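Local atomic coordinates of deoxycytidylate deaminase (Cyanophage S-TIM5, PDB entry 4P9E), a protein that probably catalyses the zinc-dependent deamination of dCMP to dUMP, as other members of the cytidine and deoxycytidylate deaminase family do. Residues Met28-Ile33 with Phe92-Pro97; Gly88-Cys93 with Val110-Tyr115. All coordinates share one frame; numbering follows the deposited sequence.

Contact 1: Met28-Ile33 with Phe92-Pro97; sequences MKVGAI and FCTHSP
Ile-33 and Phe-92 form an antiparallel hydrogen-bonded pair through both of their peptide groups. Phe-92 N reaches Ile-33 O at 2.8 Å; the return bond, Ile-33 N to Phe-92 O, is more bent, with 135° at the hydrogen. Ala-32 and Cys-93 follow as the non-hydrogen-bonded pair, their CA atoms 4.2 Å apart. Thr-94 N then bonds to Gly-31 O at 3.0 Å.

In the same pair the return bond goes to a side chain: Gly-31 N donates to Thr-94 OG1 over 3.0 Å, nearly straight at 164°. With chi1 at 53°, OG1 sits between the backbone N and carbonyl carbon of Thr-94 and faces the incoming N-H. The same oxygen lies in the plane of the His-95 ring, at its edge, and is hydrogen-bonded to His-95 ND1 at 2.8 Å, with either atom a possible donor. Two bonds thus grip OG1 and limit rotation of the imidazole.

Apolar packing brings Val-30 CG1 to Cys-93 SG at 3.6 Å and obliquely to the His-95 ring. The side chains of Met-28 and His-95 run toward each other in an oblique sulfur-aromatic contact, Met-28 CE 3.5 Å from His-95 CD2.

Ala-71 and Glu-72 of helix 71-80 pack on the face bearing Ala-32 and Cys-93, whereas helix 6-20 covers Ile-33 on the other. Glu-72 is the predicted proton donor, and Cys-98 and Cys-101, which bind zinc with His-70, follow Pro-97 closely; the arrangement is the central antiparallel strand pair of the cytidine deaminase fold, turning from sheet into metal site.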
ATOM      1  N   MET A  28     -11.527   5.145 -33.431  1.00 79.03           N
ATOM      2  CA  MET A  28     -10.593   5.995 -32.717  1.00 66.49           C
ATOM      3  C   MET A  28      -9.644   5.158 -31.897  1.00 61.60           C
ATOM      4  O   MET A  28     -10.082   4.277 -31.168  1.00 61.74           O
ATOM      5  CB  MET A  28     -11.362   6.900 -31.779  1.00 57.17           C
ATOM      6  CG  MET A  28     -10.754   8.249 -31.589  1.00 52.71           C
ATOM      7  SD  MET A  28     -11.953   9.231 -30.696  1.00 69.29           S
ATOM      8  CE  MET A  28     -11.710  10.843 -31.455  1.00 88.69           C
ATOM      9  N   LYS A  29      -8.349   5.426 -32.030  1.00 52.89           N
ATOM     10  CA  LYS A  29      -7.344   4.863 -31.132  1.00 50.43           C
ATOM     11  C   LYS A  29      -6.893   5.889 -30.069  1.00 43.72           C
ATOM     12  O   LYS A  29      -6.397   6.965 -30.392  1.00 46.10           O
ATOM     13  CB  LYS A  29      -6.149   4.337 -31.920  1.00 48.59           C
ATOM     14  CG  LYS A  29      -6.511   3.308 -32.962  1.00 55.44           C
ATOM     15  CD  LYS A  29      -5.316   2.416 -33.299  1.00 54.27           C
ATOM     16  CE  LYS A  29      -5.599   1.552 -34.523  1.00 67.84           C
ATOM     17  NZ  LYS A  29      -6.958   0.926 -34.455  1.00 72.83           N
ATOM     18  N   VAL A  30      -7.086   5.545 -28.800  1.00 49.29           N
ATOM     19  CA  VAL A  30      -6.785   6.440 -27.683  1.00 42.92           C
ATOM     20  C   VAL A  30      -5.818   5.780 -26.703  1.00 41.59           C
ATOM     21  O   VAL A  30      -5.905   4.576 -26.430  1.00 39.34           O
ATOM     22  CB  VAL A  30      -8.075   6.810 -26.917  1.00 41.68           C
ATOM     23  CG1 VAL A  30      -7.831   7.971 -25.957  1.00 37.98           C
ATOM     24  CG2 VAL A  30      -9.187   7.150 -27.894  1.00 42.23           C
ATOM     25  N   GLY A  31      -4.892   6.566 -26.178  1.00 37.47           N
ATOM     26  CA  GLY A  31      -4.003   6.078 -25.146  1.00 33.18           C
ATOM     27  C   GLY A  31      -4.075   6.996 -23.954  1.00 34.85           C
ATOM     28  O   GLY A  31      -4.316   8.182 -24.105  1.00 37.40           O
ATOM     29  N   ALA A  32      -3.886   6.448 -22.762  1.00 38.29           N
ATOM     30  CA  ALA A  32      -3.790   7.272 -21.555  1.00 37.46           C
ATOM     31  C   ALA A  32      -2.648   6.789 -20.656  1.00 37.70           C
ATOM     32  O   ALA A  32      -2.261   5.630 -20.702  1.00 34.31           O
ATOM     33  CB  ALA A  32      -5.122   7.305 -20.791  1.00 31.92           C
ATOM     34  N   ILE A  33      -2.115   7.708 -19.858  1.00 41.73           N
ATOM     35  CA  ILE A  33      -0.976   7.477 -18.972  1.00 38.67           C
ATOM     36  C   ILE A  33      -1.234   8.236 -17.676  1.00 40.25           C
ATOM     37  O   ILE A  33      -1.527   9.423 -17.715  1.00 38.47           O
ATOM     38  CB  ILE A  33       0.317   8.022 -19.607  1.00 40.07           C
ATOM     39  CG1 ILE A  33       0.826   7.055 -20.658  1.00 44.72           C
ATOM     40  CG2 ILE A  33       1.402   8.186 -18.598  1.00 40.02           C
ATOM     41  CD1 ILE A  33       1.296   5.762 -20.078  1.00 42.80           C
ATOM     42  N   PHE A  92      -2.157  11.967 -18.803  1.00 31.64           N
ATOM     43  CA  PHE A  92      -1.830  12.299 -20.192  1.00 32.00           C
ATOM     44  C   PHE A  92      -2.649  11.426 -21.117  1.00 32.96           C
ATOM     45  O   PHE A  92      -2.497  10.215 -21.141  1.00 31.16           O
ATOM     46  CB  PHE A  92      -0.358  12.093 -20.513  1.00 30.62           C
ATOM     47  CG  PHE A  92       0.542  13.054 -19.831  1.00 36.26           C
ATOM     48  CD1 PHE A  92       1.078  14.123 -20.521  1.00 37.71           C
ATOM     49  CD2 PHE A  92       0.854  12.904 -18.492  1.00 32.15           C
ATOM     50  CE1 PHE A  92       1.910  15.013 -19.880  1.00 36.78           C
ATOM     51  CE2 PHE A  92       1.680  13.799 -17.862  1.00 32.21           C
ATOM     52  CZ  PHE A  92       2.205  14.848 -18.553  1.00 33.08           C
ATOM     53  N   CYS A  93      -3.524  12.040 -21.892  1.00 36.86           N
ATOM     54  CA  CYS A  93      -4.295  11.278 -22.838  1.00 36.51           C
ATOM     55  C   CYS A  93      -4.059  11.793 -24.276  1.00 38.59           C
ATOM     56  O   CYS A  93      -3.763  12.969 -24.477  1.00 42.01           O
ATOM     57  CB  CYS A  93      -5.772  11.318 -22.429  1.00 39.48           C
ATOM     58  SG  CYS A  93      -6.780  10.019 -23.206  1.00 58.70           S
ATOM     59  N   THR A  94      -4.142  10.915 -25.266  1.00 25.68           N
ATOM     60  CA  THR A  94      -4.101  11.364 -26.655  1.00 30.16           C
ATOM     61  C   THR A  94      -5.315  12.219 -26.995  1.00 31.86           C
ATOM     62  O   THR A  94      -5.233  13.116 -27.814  1.00 32.00           O
ATOM     63  CB  THR A  94      -4.033  10.195 -27.663  1.00 28.05           C
ATOM     64  OG1 THR A  94      -5.097   9.272 -27.417  1.00 31.94           O
ATOM     65  CG2 THR A  94      -2.708   9.469 -27.566  1.00 29.55           C
ATOM     66  N   HIS A  95      -6.442  11.946 -26.355  1.00 29.29           N
ATOM     67  CA  HIS A  95      -7.651  12.691 -26.642  1.00 31.31           C
ATOM     68  C   HIS A  95      -8.269  13.340 -25.427  1.00 36.44           C
ATOM     69  O   HIS A  95      -8.136  12.837 -24.323  1.00 38.45           O
ATOM     70  CB  HIS A  95      -8.679  11.796 -27.308  1.00 36.71           C
ATOM     71  CG  HIS A  95      -8.265  11.324 -28.665  1.00 43.11           C
ATOM     72  ND1 HIS A  95      -7.266  10.394 -28.851  1.00 41.49           N
ATOM     73  CD2 HIS A  95      -8.691  11.683 -29.894  1.00 44.21           C
ATOM     74  CE1 HIS A  95      -7.108  10.184 -30.146  1.00 40.79           C
ATOM     75  NE2 HIS A  95      -7.962  10.944 -30.803  1.00 43.56           N
ATOM     76  N   SER A  96      -8.906  14.484 -25.657  1.00 41.94           N
ATOM     77  CA  SER A  96      -9.836  15.091 -24.719  1.00 42.43           C
ATOM     78  C   SER A  96     -10.809  13.995 -24.273  1.00 44.31           C
ATOM     79  O   SER A  96     -11.212  13.175 -25.089  1.00 51.28           O
ATOM     80  CB  SER A  96     -10.552  16.264 -25.415  1.00 46.48           C
ATOM     81  OG  SER A  96     -11.914  16.417 -25.028  1.00 58.27           O
ATOM     82  N   PRO A  97     -11.136  13.928 -22.968  1.00 45.27           N
ATOM     83  CA  PRO A  97     -12.042  12.868 -22.510  1.00 50.13           C
ATOM     84  C   PRO A  97     -13.534  13.161 -22.658  1.00 47.51           C
ATOM     85  O   PRO A  97     -13.961  14.306 -22.605  1.00 53.72           O
ATOM     86  CB  PRO A  97     -11.681  12.704 -21.031  1.00 40.05           C
ATOM     87  CG  PRO A  97     -11.108  13.987 -20.650  1.00 39.92           C
ATOM     88  CD  PRO A  97     -10.391  14.517 -21.847  1.00 44.14           C
TER

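Contact 2: Gly88-Cys93 with Val110-Tyr115; sequences GSELFC and VKKVYY
Four backbone hydrogen bonds join Gly-88-Cys-93 to Val-110-Tyr-115. Lys-111 N donates to Ser-89 O, Leu-91 N to Lys-112 O, Tyr-114 N to Leu-91 O at 2.8 Å, and Cys-93 N to Tyr-114 O. Leu-91 therefore uses both its N-H and its C=O on this neighbour, as a residue of a parallel pair does. The short strand axes lie 4.7 Å apart with their directions 15° from each other. The alternate amides of the first strand turn the other way: Glu-90 bonds with Val-35, on strand 31-36, while Val-113 bonds with Glu-134 on the far side.

Among the polar side chains, Glu-90 OE2 makes a long salt bridge of 4.0 Å to Lys-111 NZ and lies closer to that lysine's CE. Its carboxylate stands almost upright to the Tyr-114 ring, the planes 85° apart, with OE1 near the ring edge. Lys-112 NZ gives a weak bond to Tyr-114 OH, but its stronger partner is Glu-136; Ser-89 OG is satisfied by Ile-86 O.

The Tyr-114 ring is covered on both faces. Phe-92 makes an offset stack on one, with centroids 4.4 Å apart and planes only 3° from parallel, and Lys-112 CE lies 3.4 Å above the other. In both Phe-92 and Tyr-114 CG lies anti to the carbonyl carbon, which sends the two rings out side by side. On the opposite face of the sheet Leu-91 CB meets Val-113 CG2 at 4.0 Å, beneath Ile-105 of helix 99-107.

The chemistry implies a pairing held mainly by buried, nearly straight hydrogen bonds between peptide groups and by ring stacking, with the long Glu-90 to Lys-111 salt bridge probably adding a weaker attraction.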
ATOM      1  N   GLY A  88      -4.197  13.225  -6.851  1.00 35.21           N
ATOM      2  CA  GLY A  88      -3.046  14.092  -7.026  1.00 32.01           C
ATOM      3  C   GLY A  88      -2.188  13.772  -8.235  1.00 35.45           C
ATOM      4  O   GLY A  88      -1.195  14.435  -8.502  1.00 39.07           O
ATOM      5  N   SER A  89      -2.569  12.749  -8.977  1.00 33.94           N
ATOM      6  CA  SER A  89      -1.849  12.398 -10.185  1.00 37.81           C
ATOM      7  C   SER A  89      -2.280  13.274 -11.350  1.00 34.53           C
ATOM      8  O   SER A  89      -3.194  14.096 -11.224  1.00 35.56           O
ATOM      9  CB  SER A  89      -2.118  10.947 -10.551  1.00 36.94           C
ATOM     10  OG  SER A  89      -3.456  10.803 -10.990  1.00 31.90           O
ATOM     11  N   GLU A  90      -1.620  13.077 -12.483  1.00 33.17           N
ATOM     12  CA  GLU A  90      -2.002  13.732 -13.725  1.00 37.75           C
ATOM     13  C   GLU A  90      -2.258  12.722 -14.820  1.00 35.82           C
ATOM     14  O   GLU A  90      -1.615  11.682 -14.890  1.00 33.81           O
ATOM     15  CB  GLU A  90      -0.909  14.669 -14.177  1.00 36.22           C
ATOM     16  CG  GLU A  90      -0.173  15.282 -13.016  1.00 52.64           C
ATOM     17  CD  GLU A  90       0.493  16.565 -13.389  1.00 49.65           C
ATOM     18  OE1 GLU A  90       1.635  16.519 -13.887  1.00 55.04           O
ATOM     19  OE2 GLU A  90      -0.146  17.611 -13.195  1.00 44.90           O
ATOM     20  N   LEU A  91      -3.201  13.043 -15.684  1.00 34.85           N
ATOM     21  CA  LEU A  91      -3.540  12.176 -16.782  1.00 30.33           C
ATOM     22  C   LEU A  91      -3.001  12.725 -18.106  1.00 35.28           C
ATOM     23  O   LEU A  91      -3.338  13.840 -18.482  1.00 36.68           O
ATOM     24  CB  LEU A  91      -5.050  12.097 -16.850  1.00 29.65           C
ATOM     25  CG  LEU A  91      -5.601  11.136 -17.883  1.00 39.01           C
ATOM     26  CD1 LEU A  91      -5.093   9.733 -17.583  1.00 36.00           C
ATOM     27  CD2 LEU A  91      -7.106  11.208 -17.834  1.00 37.09           C
ATOM     28  N   PHE A  92      -2.157  11.967 -18.803  1.00 31.64           N
ATOM     29  CA  PHE A  92      -1.830  12.299 -20.192  1.00 32.00           C
ATOM     30  C   PHE A  92      -2.649  11.426 -21.117  1.00 32.96           C
ATOM     31  O   PHE A  92      -2.497  10.215 -21.141  1.00 31.16           O
ATOM     32  CB  PHE A  92      -0.358  12.093 -20.513  1.00 30.62           C
ATOM     33  CG  PHE A  92       0.542  13.054 -19.831  1.00 36.26           C
ATOM     34  CD1 PHE A  92       1.078  14.123 -20.521  1.00 37.71           C
ATOM     35  CD2 PHE A  92       0.854  12.904 -18.492  1.00 32.15           C
ATOM     36  CE1 PHE A  92       1.910  15.013 -19.880  1.00 36.78           C
ATOM     37  CE2 PHE A  92       1.680  13.799 -17.862  1.00 32.21           C
ATOM     38  CZ  PHE A  92       2.205  14.848 -18.553  1.00 33.08           C
ATOM     39  N   CYS A  93      -3.524  12.040 -21.892  1.00 36.86           N
ATOM     40  CA  CYS A  93      -4.295  11.278 -22.838  1.00 36.51           C
ATOM     41  C   CYS A  93      -4.059  11.793 -24.276  1.00 38.59           C
ATOM     42  O   CYS A  93      -3.763  12.969 -24.477  1.00 42.01           O
ATOM     43  CB  CYS A  93      -5.772  11.318 -22.429  1.00 39.48           C
ATOM     44  SG  CYS A  93      -6.780  10.019 -23.206  1.00 58.70           S
ATOM     45  N   VAL A 110      -7.875  13.530  -9.811  1.00 33.42           N
ATOM     46  CA  VAL A 110      -6.887  13.808 -10.838  1.00 34.34           C
ATOM     47  C   VAL A 110      -6.672  15.317 -10.875  1.00 36.98           C
ATOM     48  O   VAL A 110      -7.613  16.086 -10.982  1.00 39.84           O
ATOM     49  CB  VAL A 110      -7.314  13.249 -12.194  1.00 30.43           C
ATOM     50  CG1 VAL A 110      -6.464  13.794 -13.318  1.00 26.26           C
ATOM     51  CG2 VAL A 110      -7.229  11.732 -12.165  1.00 31.36           C
ATOM     52  N   LYS A 111      -5.420  15.725 -10.733  1.00 40.31           N
ATOM     53  CA  LYS A 111      -5.063  17.121 -10.575  1.00 41.71           C
ATOM     54  C   LYS A 111      -5.234  17.873 -11.900  1.00 48.47           C
ATOM     55  O   LYS A 111      -5.838  18.946 -11.960  1.00 43.47           O
ATOM     56  CB  LYS A 111      -3.616  17.189 -10.089  1.00 42.42           C
ATOM     57  CG  LYS A 111      -3.060  18.577  -9.908  1.00 58.99           C
ATOM     58  CD  LYS A 111      -1.692  18.520  -9.246  1.00 68.80           C
ATOM     59  CE  LYS A 111      -0.724  17.619 -10.019  1.00 61.21           C
ATOM     60  NZ  LYS A 111       0.573  17.387  -9.292  1.00 57.85           N
ATOM     61  N   LYS A 112      -4.705  17.285 -12.967  1.00 37.00           N
ATOM     62  CA  LYS A 112      -4.733  17.916 -14.266  1.00 35.19           C
ATOM     63  C   LYS A 112      -4.751  16.874 -15.387  1.00 32.92           C
ATOM     64  O   LYS A 112      -4.182  15.799 -15.257  1.00 30.75           O
ATOM     65  CB  LYS A 112      -3.518  18.837 -14.400  1.00 36.76           C
ATOM     66  CG  LYS A 112      -3.292  19.403 -15.780  1.00 35.65           C
ATOM     67  CD  LYS A 112      -1.996  20.159 -15.806  1.00 38.09           C
ATOM     68  CE  LYS A 112      -1.888  21.080 -17.009  1.00 39.92           C
ATOM     69  NZ  LYS A 112      -0.542  21.688 -16.999  1.00 42.28           N
ATOM     70  N   VAL A 113      -5.423  17.206 -16.481  1.00 32.44           N
ATOM     71  CA  VAL A 113      -5.394  16.403 -17.698  1.00 34.37           C
ATOM     72  C   VAL A 113      -4.676  17.125 -18.869  1.00 36.69           C
ATOM     73  O   VAL A 113      -5.019  18.250 -19.216  1.00 39.32           O
ATOM     74  CB  VAL A 113      -6.832  15.998 -18.143  1.00 37.34           C
ATOM     75  CG1 VAL A 113      -6.792  15.203 -19.447  1.00 38.22           C
ATOM     76  CG2 VAL A 113      -7.547  15.204 -17.048  1.00 28.38           C
ATOM     77  N   TYR A 114      -3.672  16.471 -19.450  1.00 38.09           N
ATOM     78  CA  TYR A 114      -3.035  16.910 -20.690  1.00 34.12           C
ATOM     79  C   TYR A 114      -3.583  16.081 -21.856  1.00 33.34           C
ATOM     80  O   TYR A 114      -3.580  14.850 -21.797  1.00 29.22           O
ATOM     81  CB  TYR A 114      -1.520  16.691 -20.632  1.00 34.21           C
ATOM     82  CG  TYR A 114      -0.767  17.435 -19.556  1.00 38.10           C
ATOM     83  CD1 TYR A 114      -0.082  18.600 -19.843  1.00 39.01           C
ATOM     84  CD2 TYR A 114      -0.703  16.947 -18.250  1.00 42.72           C
ATOM     85  CE1 TYR A 114       0.627  19.283 -18.851  1.00 44.82           C
ATOM     86  CE2 TYR A 114       0.001  17.622 -17.250  1.00 38.45           C
ATOM     87  CZ  TYR A 114       0.663  18.784 -17.561  1.00 45.91           C
ATOM     88  OH  TYR A 114       1.357  19.456 -16.585  1.00 52.22           O
ATOM     89  N   TYR A 115      -4.055  16.739 -22.911  1.00 33.40           N
ATOM     90  CA  TYR A 115      -4.467  16.023 -24.129  1.00 36.95           C
ATOM     91  C   TYR A 115      -3.817  16.554 -25.401  1.00 41.10           C
ATOM     92  O   TYR A 115      -3.422  17.726 -25.476  1.00 39.34           O
ATOM     93  CB  TYR A 115      -5.978  16.023 -24.300  1.00 34.57           C
ATOM     94  CG  TYR A 115      -6.554  17.377 -24.619  1.00 41.53           C
ATOM     95  CD1 TYR A 115      -6.787  17.759 -25.933  1.00 41.93           C
ATOM     96  CD2 TYR A 115      -6.886  18.272 -23.608  1.00 40.97           C
ATOM     97  CE1 TYR A 115      -7.325  18.988 -26.237  1.00 44.05           C
ATOM     98  CE2 TYR A 115      -7.415  19.511 -23.904  1.00 42.49           C
ATOM     99  CZ  TYR A 115      -7.638  19.865 -25.224  1.00 48.60           C
ATOM    100  OH  TYR A 115      -8.171  21.103 -25.535  1.00 55.61           O
TER

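From the N terminus, helix 6-20 leads to 28-33, the first partner of contact 1. The chain then passes through hairpin strand 39-45 and helix 71-80 before 92-97 closes that loop, leaving 58 residues between the segments. Contact 2 starts just before this closure, at 88-93, and ends at 110-115 after only 16 intervening residues, which include helix 99-107; this is a beta-alpha-beta unit. The two loops overlap at Phe-92 and Cys-93, sharing strand 90-93, and neither lies inside the other. That strand lies between strand 31-36, antiparallel, and strand 112-115, parallel. Leu-91 CD1 approaches Ala-32 CB at 4.0 Å, linking both contacts within the mixed sheet.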